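Local atomic coordinates of sugar ABC transporter (Sugar-binding protein) (Bacillus halodurans, PDB entry 4YO7), a protein that binds myo-inositol in the cleft between its two lobes and probably delivers it, or a related sugar, to an ABC importer. Residues M158-K163 against L313-N318; G206-D211 against M216-N221; E238-A243 against V256-I261. All coordinates share one frame; numbering follows the deposited sequence.

Contact 1 of 3, residues M158-K163 against L313-N318; sequences MEEVAK and LVTPEN
Thr315, whose methyl group faces Glu160, is held by its backbone: Thr315 N donates to Asn318 OD1 at 2.8 Å. The side-chain amide of Asn318 also donates, its ND2 lying 3.1 Å from Leu313 O, with that carbonyl oxygen close to the amide plane. Two bonds of opposite sense fix the flip of the amide, a task suited to asparagine, and brace the turn after strand 312-314, which keeps Leu313 and Thr315 in place to meet Glu160. Across the contact there is no hydrogen bond. Glu160 leaves helix 150-164 with CG anti to its backbone N (chi1 -178°), and the bend at chi2 (63°) turns its carboxylate over Leu313 and Thr315, whose side chains it crosses at about a right angle. Its methylene CB lies 3.9 Å from Leu313 CD1, while OE1 of Glu160 comes to 3.7 Å from Leu313 CD2. Glu160 OE2 approaches the Thr315 methyl, CG2, at 3.9 Å. The aliphatic part of Glu160 and the flank of its carboxylate thus cover these methyls, and the partly exposed surface site suits a charged end. An alanine here would keep CB beside Leu313, but Leu313 CD2 and the Thr315 methyl would probably lose much of their cover. Glu160 and Leu313 also share Val278, just before strand 279-281, the antiparallel partner of 312-314. Helix 150-164 sets Met158 and Val161 on strand 231-234, while Val314 packs against helix 265-272.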
HETATM    1  N   MSE A 158     -14.733   5.267  -0.548  1.00 12.00           N
HETATM    2  CA  MSE A 158     -15.588   6.427  -0.395  1.00 11.54           C
HETATM    3  C   MSE A 158     -16.986   6.183  -0.941  1.00 12.22           C
HETATM    4  O   MSE A 158     -17.949   6.775  -0.461  1.00 12.72           O
HETATM    5  CB  MSE A 158     -14.948   7.645  -1.074  1.00 11.34           C
HETATM    6  CG  MSE A 158     -15.598   8.949  -0.756  1.00 12.02           C
HETATM    7 SE   MSE A 158     -15.494   9.454   1.135  1.00 22.10          SE
HETATM    8  CE  MSE A 158     -17.323  10.002   1.417  1.00 15.07           C
ATOM      9  N   GLU A 159     -17.128   5.295  -1.916  1.00 14.22           N
ATOM     10  CA  GLU A 159     -18.471   4.883  -2.315  1.00 14.73           C
ATOM     11  C   GLU A 159     -19.256   4.338  -1.118  1.00 17.10           C
ATOM     12  O   GLU A 159     -20.431   4.651  -0.929  1.00 16.11           O
ATOM     13  CB  GLU A 159     -18.409   3.818  -3.401  1.00 15.29           C
ATOM     14  CG  GLU A 159     -18.196   4.297  -4.808  1.00 40.01           C
ATOM     15  CD  GLU A 159     -17.932   3.122  -5.741  1.00 52.52           C
ATOM     16  OE1 GLU A 159     -18.287   1.975  -5.363  1.00 43.36           O
ATOM     17  OE2 GLU A 159     -17.361   3.340  -6.833  1.00 61.29           O
ATOM     18  N   GLU A 160     -18.605   3.514  -0.310  1.00 14.55           N
ATOM     19  CA  GLU A 160     -19.301   2.873   0.797  1.00 15.46           C
ATOM     20  C   GLU A 160     -19.563   3.902   1.897  1.00 17.92           C
ATOM     21  O   GLU A 160     -20.654   3.936   2.482  1.00 17.78           O
ATOM     22  CB  GLU A 160     -18.493   1.679   1.320  1.00 16.29           C
ATOM     23  CG  GLU A 160     -19.165   0.921   2.449  1.00 17.58           C
ATOM     24  CD  GLU A 160     -20.479   0.265   2.066  1.00 22.53           C
ATOM     25  OE1 GLU A 160     -20.785   0.103   0.859  1.00 19.92           O
ATOM     26  OE2 GLU A 160     -21.236  -0.080   2.999  1.00 23.79           O
ATOM     27  N   VAL A 161     -18.593   4.776   2.164  1.00 13.03           N
ATOM     28  CA  VAL A 161     -18.800   5.813   3.177  1.00 13.20           C
ATOM     29  C   VAL A 161     -19.971   6.707   2.772  1.00 13.82           C
ATOM     30  O   VAL A 161     -20.812   7.063   3.600  1.00 14.33           O
ATOM     31  CB  VAL A 161     -17.505   6.665   3.406  1.00 12.58           C
ATOM     32  CG1 VAL A 161     -17.787   7.863   4.282  1.00 12.85           C
ATOM     33  CG2 VAL A 161     -16.414   5.816   4.015  1.00 12.91           C
ATOM     34  N   ALA A 162     -20.034   7.062   1.494  1.00 15.98           N
ATOM     35  CA  ALA A 162     -21.144   7.872   0.982  1.00 14.50           C
ATOM     36  C   ALA A 162     -22.495   7.177   1.212  1.00 15.26           C
ATOM     37  O   ALA A 162     -23.458   7.824   1.623  1.00 15.87           O
ATOM     38  CB  ALA A 162     -20.958   8.155  -0.484  1.00 14.45           C
ATOM     39  N   LYS A 163     -22.554   5.875   0.957  1.00 17.14           N
ATOM     40  CA  LYS A 163     -23.786   5.123   1.215  1.00 16.03           C
ATOM     41  C   LYS A 163     -24.167   5.192   2.683  1.00 16.43           C
ATOM     42  O   LYS A 163     -25.336   5.407   3.017  1.00 19.41           O
ATOM     43  CB  LYS A 163     -23.642   3.669   0.772  1.00 23.59           C
ATOM     44  CG  LYS A 163     -23.652   3.524  -0.726  1.00 29.71           C
ATOM     45  CD  LYS A 163     -23.362   2.104  -1.177  1.00 42.70           C
ATOM     46  CE  LYS A 163     -23.066   2.046  -2.678  1.00 45.59           C
ATOM     47  NZ  LYS A 163     -22.552   0.712  -3.128  1.00 49.02           N
ATOM     48  N   LEU A 313     -13.754  -4.405  -1.383  1.00 15.06           N
ATOM     49  CA  LEU A 313     -14.410  -3.715  -0.280  1.00 14.73           C
ATOM     50  C   LEU A 313     -14.670  -4.669   0.873  1.00 16.09           C
ATOM     51  O   LEU A 313     -15.168  -5.776   0.666  1.00 17.71           O
ATOM     52  CB  LEU A 313     -15.733  -3.098  -0.735  1.00 15.77           C
ATOM     53  CG  LEU A 313     -16.531  -2.356   0.336  1.00 15.83           C
ATOM     54  CD1 LEU A 313     -15.799  -1.095   0.811  1.00 14.93           C
ATOM     55  CD2 LEU A 313     -17.917  -2.014  -0.189  1.00 19.36           C
ATOM     56  N   VAL A 314     -14.346  -4.234   2.089  1.00 16.42           N
ATOM     57  CA  VAL A 314     -14.637  -5.018   3.285  1.00 16.51           C
ATOM     58  C   VAL A 314     -15.542  -4.233   4.235  1.00 20.46           C
ATOM     59  O   VAL A 314     -15.250  -3.076   4.586  1.00 19.80           O
ATOM     60  CB  VAL A 314     -13.354  -5.414   4.040  1.00 15.90           C
ATOM     61  CG1 VAL A 314     -13.697  -6.367   5.198  1.00 19.05           C
ATOM     62  CG2 VAL A 314     -12.334  -6.044   3.092  1.00 18.38           C
ATOM     63  N   THR A 315     -16.634  -4.865   4.642  1.00 20.96           N
ATOM     64  CA  THR A 315     -17.571  -4.270   5.590  1.00 23.68           C
ATOM     65  C   THR A 315     -17.917  -5.331   6.631  1.00 22.18           C
ATOM     66  O   THR A 315     -17.562  -6.489   6.469  1.00 22.15           O
ATOM     67  CB  THR A 315     -18.860  -3.773   4.900  1.00 34.57           C
ATOM     68  OG1 THR A 315     -19.635  -4.894   4.457  1.00 31.54           O
ATOM     69  CG2 THR A 315     -18.533  -2.870   3.713  1.00 36.39           C
ATOM     70  N   PRO A 316     -18.614  -4.934   7.700  1.00 25.09           N
ATOM     71  CA  PRO A 316     -18.920  -5.914   8.752  1.00 27.61           C
ATOM     72  C   PRO A 316     -19.711  -7.105   8.224  1.00 29.26           C
ATOM     73  O   PRO A 316     -19.717  -8.165   8.838  1.00 30.88           O
ATOM     74  CB  PRO A 316     -19.730  -5.090   9.759  1.00 29.57           C
ATOM     75  CG  PRO A 316     -19.204  -3.709   9.571  1.00 27.72           C
ATOM     76  CD  PRO A 316     -18.981  -3.569   8.101  1.00 21.97           C
ATOM     77  N   GLU A 317     -20.326  -6.940   7.065  1.00 27.85           N
ATOM     78  CA  GLU A 317     -21.112  -7.998   6.450  1.00 35.66           C
ATOM     79  C   GLU A 317     -20.267  -9.116   5.819  1.00 34.48           C
ATOM     80  O   GLU A 317     -20.747 -10.237   5.689  1.00 30.26           O
ATOM     81  CB  GLU A 317     -22.030  -7.387   5.397  1.00 48.09           C
ATOM     82  CG  GLU A 317     -22.574  -6.026   5.810  1.00 64.00           C
ATOM     83  CD  GLU A 317     -23.855  -5.660   5.096  1.00 74.23           C
ATOM     84  OE1 GLU A 317     -24.105  -6.209   4.000  1.00 75.82           O
ATOM     85  OE2 GLU A 317     -24.613  -4.827   5.640  1.00 78.31           O
ATOM     86  N   ASN A 318     -19.027  -8.828   5.427  1.00 30.47           N
ATOM     87  CA  ASN A 318     -18.147  -9.864   4.863  1.00 23.08           C
ATOM     88  C   ASN A 318     -16.796  -9.977   5.559  1.00 26.11           C
ATOM     89  O   ASN A 318     -15.892 -10.614   5.042  1.00 25.21           O
ATOM     90  CB  ASN A 318     -17.924  -9.637   3.352  1.00 25.35           C
ATOM     91  CG  ASN A 318     -17.223  -8.318   3.032  1.00 24.65           C
ATOM     92  OD1 ASN A 318     -16.796  -7.596   3.921  1.00 24.82           O
ATOM     93  ND2 ASN A 318     -17.120  -8.000   1.742  1.00 24.92           N
TER

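Contact 2 of 3, residues G206-D211 against M216-N221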
ATOM      1  N   GLY A 206      -5.392  16.448   5.818  1.00  8.03           N
ATOM      2  CA  GLY A 206      -4.048  16.524   6.321  1.00  7.53           C
ATOM      3  C   GLY A 206      -3.373  15.178   6.234  1.00  9.65           C
ATOM      4  O   GLY A 206      -4.046  14.168   6.094  1.00 10.06           O
ATOM      5  N   THR A 207      -2.052  15.167   6.355  1.00  8.34           N
ATOM      6  CA  THR A 207      -1.294  13.912   6.275  1.00  7.42           C
ATOM      7  C   THR A 207      -0.904  13.375   7.654  1.00 10.61           C
ATOM      8  O   THR A 207      -0.445  14.111   8.550  1.00 10.98           O
ATOM      9  CB  THR A 207      -0.042  14.075   5.415  1.00  7.65           C
ATOM     10  OG1 THR A 207       0.678  12.840   5.344  1.00  9.36           O
ATOM     11  CG2 THR A 207       0.869  15.139   5.962  1.00 10.54           C
ATOM     12  N   ALA A 208      -1.084  12.072   7.821  1.00  8.72           N
ATOM     13  CA  ALA A 208      -0.572  11.373   9.007  1.00  7.84           C
ATOM     14  C   ALA A 208       0.382  10.246   8.585  1.00  7.75           C
ATOM     15  O   ALA A 208       0.644   9.309   9.335  1.00  9.28           O
ATOM     16  CB  ALA A 208      -1.715  10.862   9.895  1.00  9.76           C
ATOM     17  N   LYS A 209       0.969  10.403   7.400  1.00  8.43           N
ATOM     18  CA  LYS A 209       2.203   9.712   7.041  1.00 11.43           C
ATOM     19  C   LYS A 209       2.113   8.185   7.138  1.00  7.55           C
ATOM     20  O   LYS A 209       3.097   7.527   7.444  1.00  9.42           O
ATOM     21  CB  LYS A 209       3.349  10.221   7.918  1.00 10.41           C
ATOM     22  CG  LYS A 209       3.522  11.739   7.862  1.00 17.78           C
ATOM     23  CD  LYS A 209       4.606  12.229   8.819  1.00 34.44           C
ATOM     24  CE  LYS A 209       4.737  13.742   8.777  1.00 31.59           C
ATOM     25  NZ  LYS A 209       5.722  14.198   7.780  1.00 27.95           N
ATOM     26  N   PHE A 210       0.938   7.644   6.826  1.00  8.92           N
ATOM     27  CA  PHE A 210       0.630   6.206   6.894  1.00  7.76           C
ATOM     28  C   PHE A 210       0.863   5.603   8.272  1.00  8.41           C
ATOM     29  O   PHE A 210       0.932   4.362   8.401  1.00 13.78           O
ATOM     30  CB  PHE A 210       1.428   5.420   5.851  1.00  7.65           C
ATOM     31  CG  PHE A 210       0.892   5.507   4.438  1.00  7.34           C
ATOM     32  CD1 PHE A 210      -0.475   5.474   4.162  1.00  9.10           C
ATOM     33  CD2 PHE A 210       1.772   5.572   3.381  1.00  9.38           C
ATOM     34  CE1 PHE A 210      -0.938   5.497   2.874  1.00  7.95           C
ATOM     35  CE2 PHE A 210       1.304   5.610   2.090  1.00 12.56           C
ATOM     36  CZ  PHE A 210      -0.061   5.584   1.841  1.00  9.58           C
ATOM     37  N   ASP A 211       0.923   6.456   9.305  1.00  8.47           N
ATOM     38  CA  ASP A 211       1.356   6.055  10.646  1.00  9.05           C
ATOM     39  C   ASP A 211       0.236   6.136  11.702  1.00 10.23           C
ATOM     40  O   ASP A 211      -0.544   7.095  11.729  1.00 10.31           O
ATOM     41  CB  ASP A 211       2.547   6.934  11.061  1.00 10.96           C
ATOM     42  CG  ASP A 211       3.127   6.536  12.387  1.00 17.54           C
ATOM     43  OD1 ASP A 211       3.881   5.549  12.412  1.00 18.13           O
ATOM     44  OD2 ASP A 211       2.831   7.200  13.394  1.00 15.69           O
HETATM   45  N   MSE A 216      -3.329   9.368  15.285  1.00 10.95           N
HETATM   46  CA  MSE A 216      -3.929   9.735  16.569  1.00 11.71           C
HETATM   47  C   MSE A 216      -3.741  11.235  16.838  1.00 14.12           C
HETATM   48  O   MSE A 216      -4.680  11.909  17.266  1.00 13.67           O
HETATM   49  CB  MSE A 216      -3.344   8.914  17.708  1.00 12.44           C
HETATM   50  CG  MSE A 216      -4.020   9.217  19.007  1.00 13.77           C
HETATM   51 SE   MSE A 216      -3.252   8.041  20.367  1.00 37.14          SE
HETATM   52  CE  MSE A 216      -1.586   9.039  20.635  1.00 45.38           C
ATOM     53  N   ARG A 217      -2.539  11.749  16.562  1.00 11.41           N
ATOM     54  CA  ARG A 217      -2.215  13.139  16.849  1.00 11.51           C
ATOM     55  C   ARG A 217      -3.015  14.042  15.946  1.00 11.05           C
ATOM     56  O   ARG A 217      -3.595  15.013  16.402  1.00 13.63           O
ATOM     57  CB  ARG A 217      -0.714  13.417  16.693  1.00 15.82           C
ATOM     58  CG  ARG A 217      -0.338  14.870  16.972  1.00 26.62           C
ATOM     59  CD  ARG A 217       1.174  15.071  17.064  1.00 63.07           C
ATOM     60  NE  ARG A 217       1.827  14.897  15.765  1.00 66.31           N
ATOM     61  CZ  ARG A 217       2.092  15.881  14.905  1.00 59.51           C
ATOM     62  NH1 ARG A 217       1.783  17.143  15.192  1.00 55.37           N
ATOM     63  NH2 ARG A 217       2.681  15.602  13.751  1.00 57.22           N
ATOM     64  N   LEU A 218      -3.101  13.692  14.667  1.00 11.35           N
ATOM     65  CA  LEU A 218      -3.852  14.486  13.732  1.00  9.98           C
ATOM     66  C   LEU A 218      -5.320  14.528  14.135  1.00 10.38           C
ATOM     67  O   LEU A 218      -5.935  15.591  14.158  1.00 11.14           O
ATOM     68  CB  LEU A 218      -3.688  13.942  12.312  1.00 11.36           C
ATOM     69  CG  LEU A 218      -4.454  14.650  11.198  1.00  9.71           C
ATOM     70  CD1 LEU A 218      -4.181  16.166  11.230  1.00 11.67           C
ATOM     71  CD2 LEU A 218      -4.111  14.024   9.832  1.00 10.66           C
HETATM   72  N   MSE A 219      -5.898  13.367  14.448  1.00 11.54           N
HETATM   73  CA  MSE A 219      -7.293  13.330  14.884  1.00 11.11           C
HETATM   74  C   MSE A 219      -7.516  14.208  16.121  1.00 11.83           C
HETATM   75  O   MSE A 219      -8.521  14.916  16.212  1.00 13.68           O
HETATM   76  CB  MSE A 219      -7.731  11.915  15.192  1.00 11.41           C
HETATM   77  CG  MSE A 219      -9.199  11.760  15.472  1.00 13.58           C
HETATM   78 SE   MSE A 219     -10.238  11.922  13.851  1.00 23.23          SE
HETATM   79  CE  MSE A 219     -11.189  13.529  14.281  1.00 14.33           C
ATOM     80  N   GLU A 220      -6.591  14.142  17.077  1.00 12.20           N
ATOM     81  CA  GLU A 220      -6.664  14.964  18.277  1.00 13.77           C
ATOM     82  C   GLU A 220      -6.737  16.447  17.916  1.00 15.16           C
ATOM     83  O   GLU A 220      -7.559  17.189  18.477  1.00 16.83           O
ATOM     84  CB  GLU A 220      -5.460  14.706  19.182  1.00 19.25           C
ATOM     85  CG  GLU A 220      -5.541  13.413  19.992  1.00 28.46           C
ATOM     86  CD  GLU A 220      -4.238  13.063  20.723  1.00 34.72           C
ATOM     87  OE1 GLU A 220      -3.237  13.800  20.594  1.00 36.21           O
ATOM     88  OE2 GLU A 220      -4.219  12.043  21.435  1.00 36.92           O
ATOM     89  N   ASN A 221      -5.870  16.877  17.002  1.00 13.05           N
ATOM     90  CA  ASN A 221      -5.835  18.269  16.579  1.00 13.66           C
ATOM     91  C   ASN A 221      -7.123  18.655  15.865  1.00 14.36           C
ATOM     92  O   ASN A 221      -7.673  19.738  16.077  1.00 15.60           O
ATOM     93  CB  ASN A 221      -4.607  18.515  15.698  1.00 11.97           C
ATOM     94  CG  ASN A 221      -3.312  18.444  16.492  1.00 13.39           C
ATOM     95  OD1 ASN A 221      -3.332  18.525  17.721  1.00 16.76           O
ATOM     96  ND2 ASN A 221      -2.191  18.317  15.811  1.00 14.04           N
TER
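Leu218 carries this contact through one methyl, CD2, which reaches from the helix to the end of strand 200-207. It meets backbone first: Leu218 CD2 lies 3.7 Å from Gly206 O and slightly farther from Thr207 O. The one side-chain partner is Ala208, whose CB is 4.0 Å from Leu218 CD2. With its CG swung opposite the backbone N (chi1 178°), the leucine carries its branched end out from the helix and across to the strand. A leucine is long enough to span this distance and puts an apolar methyl over the peptide groups, and the short side chain of Ala208 leaves room for it. Leu218 also leans on Met174 of the neighbouring strand 169-175.

Strand 200-207, the tight turn and helix 212-224 form a beta-alpha step of the alternating alpha/beta lobe found in periplasmic binding proteins; this strand lies at the edge of its parallel sheet. The chain reverses in a type I' turn, closed by Asp211 N to Ala208 O at 2.9 Å, whose middle residues Lys209 and Phe210 both take left-handed backbone angles, a conformation more usual for asparagine or glycine. Before it, Thr207 makes an ST turn, its OG1 accepting from Lys209 N at 3.2 Å; the hydroxyl is also hydrogen-bonded to Gly176 O, which ties the turn to the loop that follows strand 169-175.

After the turn Asp211 takes the N-cap position, its OD2 receiving the Glu214 backbone N-H and bonding the Ser213 hydroxyl, as a short acidic side chain can. Farther inward, Phe210 O accepts from ND2 of Asn236, a residue of the inositol pocket.

Contact 3 of 3, residues E238-A243 against V256-I261; sequences EMALGA and VIVAGI. With MG (magnesium ion), chain C.
Ala240 and Val258 point at one another, the alanine from helix 237-249 and the valine from strand 257-259. Val258 presents one branch: a first torsion of -175° sets CG1 on the far side from its backbone N, and that methyl comes up against the helix, 3.9 Å from Ala240 CB and about as far from Ala240 O. The alanine methyl in turn sits over the main chain just beyond the valine. Ala240 CB is 3.6 Å from Ala259 O and 4.0 Å from Gly260 CA, so a single methyl rests partly on a side chain and partly on bare backbone.

Residue size explains the closeness. The CA atoms of Ala240 and Gly260 are only 5.4 Å apart, and a CB on Gly260 would point at the helix and crowd the alanine methyl; glycine on one side and alanine on the other let helix and strand approach. This is the second half of a beta-alpha-beta unit, in which strand 231-234 leads into helix 237-249 and the chain returns as the parallel edge strand 257-259. Ala240 also touches Ala234 of the first strand, so the helix lies over both.

Side chains alternate along the return strand. Val258 faces this helix, where Ile244 and Leu247 add to its cover, whereas Ala259 points away and packs on Gln157 of helix 150-164. The backbone of Val258 is anchored too, its N-H donating to Asp277 OD2. At the start of the strand segment Val256 O binds the magnesium ion at 2.3 Å, with three waters and Leu253 O as its further ligands. At the start of the helical segment, Met239 N donates to OD1 of Asn236.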
ATOM      1  N   GLU A 238      -3.623   1.926   9.195  1.00 10.81           N
ATOM      2  CA  GLU A 238      -2.884   2.377  10.371  1.00 11.76           C
ATOM      3  C   GLU A 238      -3.359   3.759  10.818  1.00 10.72           C
ATOM      4  O   GLU A 238      -3.579   3.985  12.005  1.00 10.36           O
ATOM      5  CB  GLU A 238      -1.379   2.395  10.111  1.00 13.01           C
ATOM      6  CG  GLU A 238      -0.752   1.025  10.174  1.00 10.24           C
ATOM      7  CD  GLU A 238      -0.913   0.369  11.567  1.00 14.87           C
ATOM      8  OE1 GLU A 238      -0.314   0.876  12.530  1.00 15.62           O
ATOM      9  OE2 GLU A 238      -1.646  -0.641  11.699  1.00 18.76           O
HETATM   10  N   MSE A 239      -3.535   4.684   9.878  1.00 10.16           N
HETATM   11  CA  MSE A 239      -4.001   6.020  10.269  1.00 11.17           C
HETATM   12  C   MSE A 239      -5.410   5.982  10.841  1.00 11.19           C
HETATM   13  O   MSE A 239      -5.696   6.665  11.839  1.00 10.99           O
HETATM   14  CB  MSE A 239      -3.921   6.993   9.095  1.00  8.61           C
HETATM   15  CG  MSE A 239      -2.480   7.301   8.749  1.00  9.14           C
HETATM   16 SE   MSE A 239      -2.329   8.578   7.291  1.00 16.90          SE
HETATM   17  CE  MSE A 239      -3.308   7.657   5.891  1.00  9.36           C
ATOM     18  N   ALA A 240      -6.276   5.169  10.234  1.00 10.93           N
ATOM     19  CA  ALA A 240      -7.652   5.023  10.709  1.00 10.48           C
ATOM     20  C   ALA A 240      -7.669   4.491  12.126  1.00 12.95           C
ATOM     21  O   ALA A 240      -8.447   4.954  12.949  1.00 12.28           O
ATOM     22  CB  ALA A 240      -8.445   4.115   9.782  1.00 10.65           C
ATOM     23  N   LEU A 241      -6.779   3.549  12.421  1.00 11.92           N
ATOM     24  CA  LEU A 241      -6.700   2.970  13.765  1.00 13.73           C
ATOM     25  C   LEU A 241      -6.231   4.010  14.781  1.00 12.43           C
ATOM     26  O   LEU A 241      -6.687   4.038  15.933  1.00 13.87           O
ATOM     27  CB  LEU A 241      -5.766   1.758  13.761  1.00 12.53           C
ATOM     28  CG  LEU A 241      -6.314   0.543  12.998  1.00 12.34           C
ATOM     29  CD1 LEU A 241      -5.269  -0.573  12.920  1.00 18.62           C
ATOM     30  CD2 LEU A 241      -7.613  -0.020  13.587  1.00 17.27           C
ATOM     31  N   GLY A 242      -5.326   4.887  14.357  1.00 12.09           N
ATOM     32  CA  GLY A 242      -4.925   6.004  15.191  1.00 13.40           C
ATOM     33  C   GLY A 242      -6.069   6.971  15.455  1.00 12.47           C
ATOM     34  O   GLY A 242      -6.257   7.442  16.571  1.00 12.96           O
ATOM     35  N   ALA A 243      -6.852   7.269  14.425  1.00 14.12           N
ATOM     36  CA  ALA A 243      -7.995   8.158  14.606  1.00 13.88           C
ATOM     37  C   ALA A 243      -9.005   7.572  15.582  1.00 13.19           C
ATOM     38  O   ALA A 243      -9.578   8.283  16.417  1.00 16.12           O
ATOM     39  CB  ALA A 243      -8.642   8.427  13.300  1.00 11.05           C
ATOM     40  N   VAL A 256     -18.972   9.205  14.480  1.00 21.21           N
ATOM     41  CA  VAL A 256     -18.139   9.417  13.307  1.00 21.15           C
ATOM     42  C   VAL A 256     -17.932   8.089  12.588  1.00 19.93           C
ATOM     43  O   VAL A 256     -17.654   7.088  13.227  1.00 24.80           O
ATOM     44  CB  VAL A 256     -16.763  10.042  13.709  1.00 21.69           C
ATOM     45  CG1 VAL A 256     -15.897  10.260  12.539  1.00 19.52           C
ATOM     46  CG2 VAL A 256     -16.983  11.377  14.376  1.00 27.63           C
ATOM     47  N   ILE A 257     -18.097   8.084  11.265  1.00 15.32           N
ATOM     48  CA  ILE A 257     -17.762   6.924  10.448  1.00 18.85           C
ATOM     49  C   ILE A 257     -16.239   6.947  10.225  1.00 18.56           C
ATOM     50  O   ILE A 257     -15.685   7.997   9.925  1.00 18.57           O
ATOM     51  CB  ILE A 257     -18.540   6.957   9.101  1.00 19.30           C
ATOM     52  CG1 ILE A 257     -20.038   6.761   9.366  1.00 20.77           C
ATOM     53  CG2 ILE A 257     -18.022   5.894   8.119  1.00 21.52           C
ATOM     54  CD1 ILE A 257     -20.897   6.862   8.132  1.00 30.45           C
ATOM     55  N   VAL A 258     -15.569   5.808  10.406  1.00 13.59           N
ATOM     56  CA  VAL A 258     -14.124   5.702  10.161  1.00 12.58           C
ATOM     57  C   VAL A 258     -13.864   4.678   9.067  1.00 12.41           C
ATOM     58  O   VAL A 258     -14.416   3.576   9.077  1.00 13.23           O
ATOM     59  CB  VAL A 258     -13.352   5.303  11.442  1.00 16.24           C
ATOM     60  CG1 VAL A 258     -11.840   5.316  11.207  1.00 15.22           C
ATOM     61  CG2 VAL A 258     -13.718   6.249  12.582  1.00 17.59           C
ATOM     62  N   ALA A 259     -13.001   5.057   8.140  1.00 12.15           N
ATOM     63  CA  ALA A 259     -12.631   4.203   7.015  1.00 11.48           C
ATOM     64  C   ALA A 259     -11.120   4.153   6.824  1.00 10.13           C
ATOM     65  O   ALA A 259     -10.425   5.168   6.957  1.00 11.31           O
ATOM     66  CB  ALA A 259     -13.319   4.695   5.753  1.00 11.61           C
ATOM     67  N   GLY A 260     -10.630   2.958   6.457  1.00 10.92           N
ATOM     68  CA  GLY A 260      -9.235   2.746   6.095  1.00 11.18           C
ATOM     69  C   GLY A 260      -9.098   1.958   4.804  1.00 12.10           C
ATOM     70  O   GLY A 260     -10.099   1.687   4.126  1.00 14.58           O
ATOM     71  N   ILE A 261      -7.853   1.621   4.464  1.00 11.47           N
ATOM     72  CA  ILE A 261      -7.513   0.770   3.319  1.00  8.78           C
ATOM     73  C   ILE A 261      -6.377  -0.136   3.746  1.00 10.98           C
ATOM     74  O   ILE A 261      -5.459   0.331   4.412  1.00 11.64           O
ATOM     75  CB  ILE A 261      -7.097   1.613   2.054  1.00  7.92           C
ATOM     76  CG1 ILE A 261      -8.330   2.365   1.513  1.00 10.89           C
ATOM     77  CG2 ILE A 261      -6.465   0.737   0.953  1.00  9.81           C
ATOM     78  CD1 ILE A 261      -8.034   3.434   0.485  1.00 11.11           C
TER
HETATM   79 MG    MG C 402     -18.009   5.201  14.478  1.00 37.86          MG
HETATM   80  O   HOH W   1     -16.639   3.831  13.698  1.00 46.76           O
HETATM   81  O   HOH W   2     -19.725   4.546  13.451  1.00 48.28           O
HETATM   82  O   HOH W   3     -18.614   3.519  15.556  1.00 48.31           O

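How the contacts relate
Contact 3 lies between the other two. Its centre is 10 Å from that of contact 2, and Met239 SE approaches Phe210 N at 3.4 Å where helix 237-249 packs beside the turn 208-211. On the other face of the sheet, Val161 CG2 meets Ala259 CB at 3.7 Å, which joins contact 3 to contact 1. Contacts 1 and 2 do not touch; their nearest atoms are about 13 Å apart, and both later contacts are nested within the loop that contact 1 closes. Measured between nearest atoms, the bound inositol lies about 9 Å from Gly260 and about 11 Å from the Ala208 side chain. Asn236 of its pocket bridges contacts 2 and 3, bonded to Phe210 and to Met239.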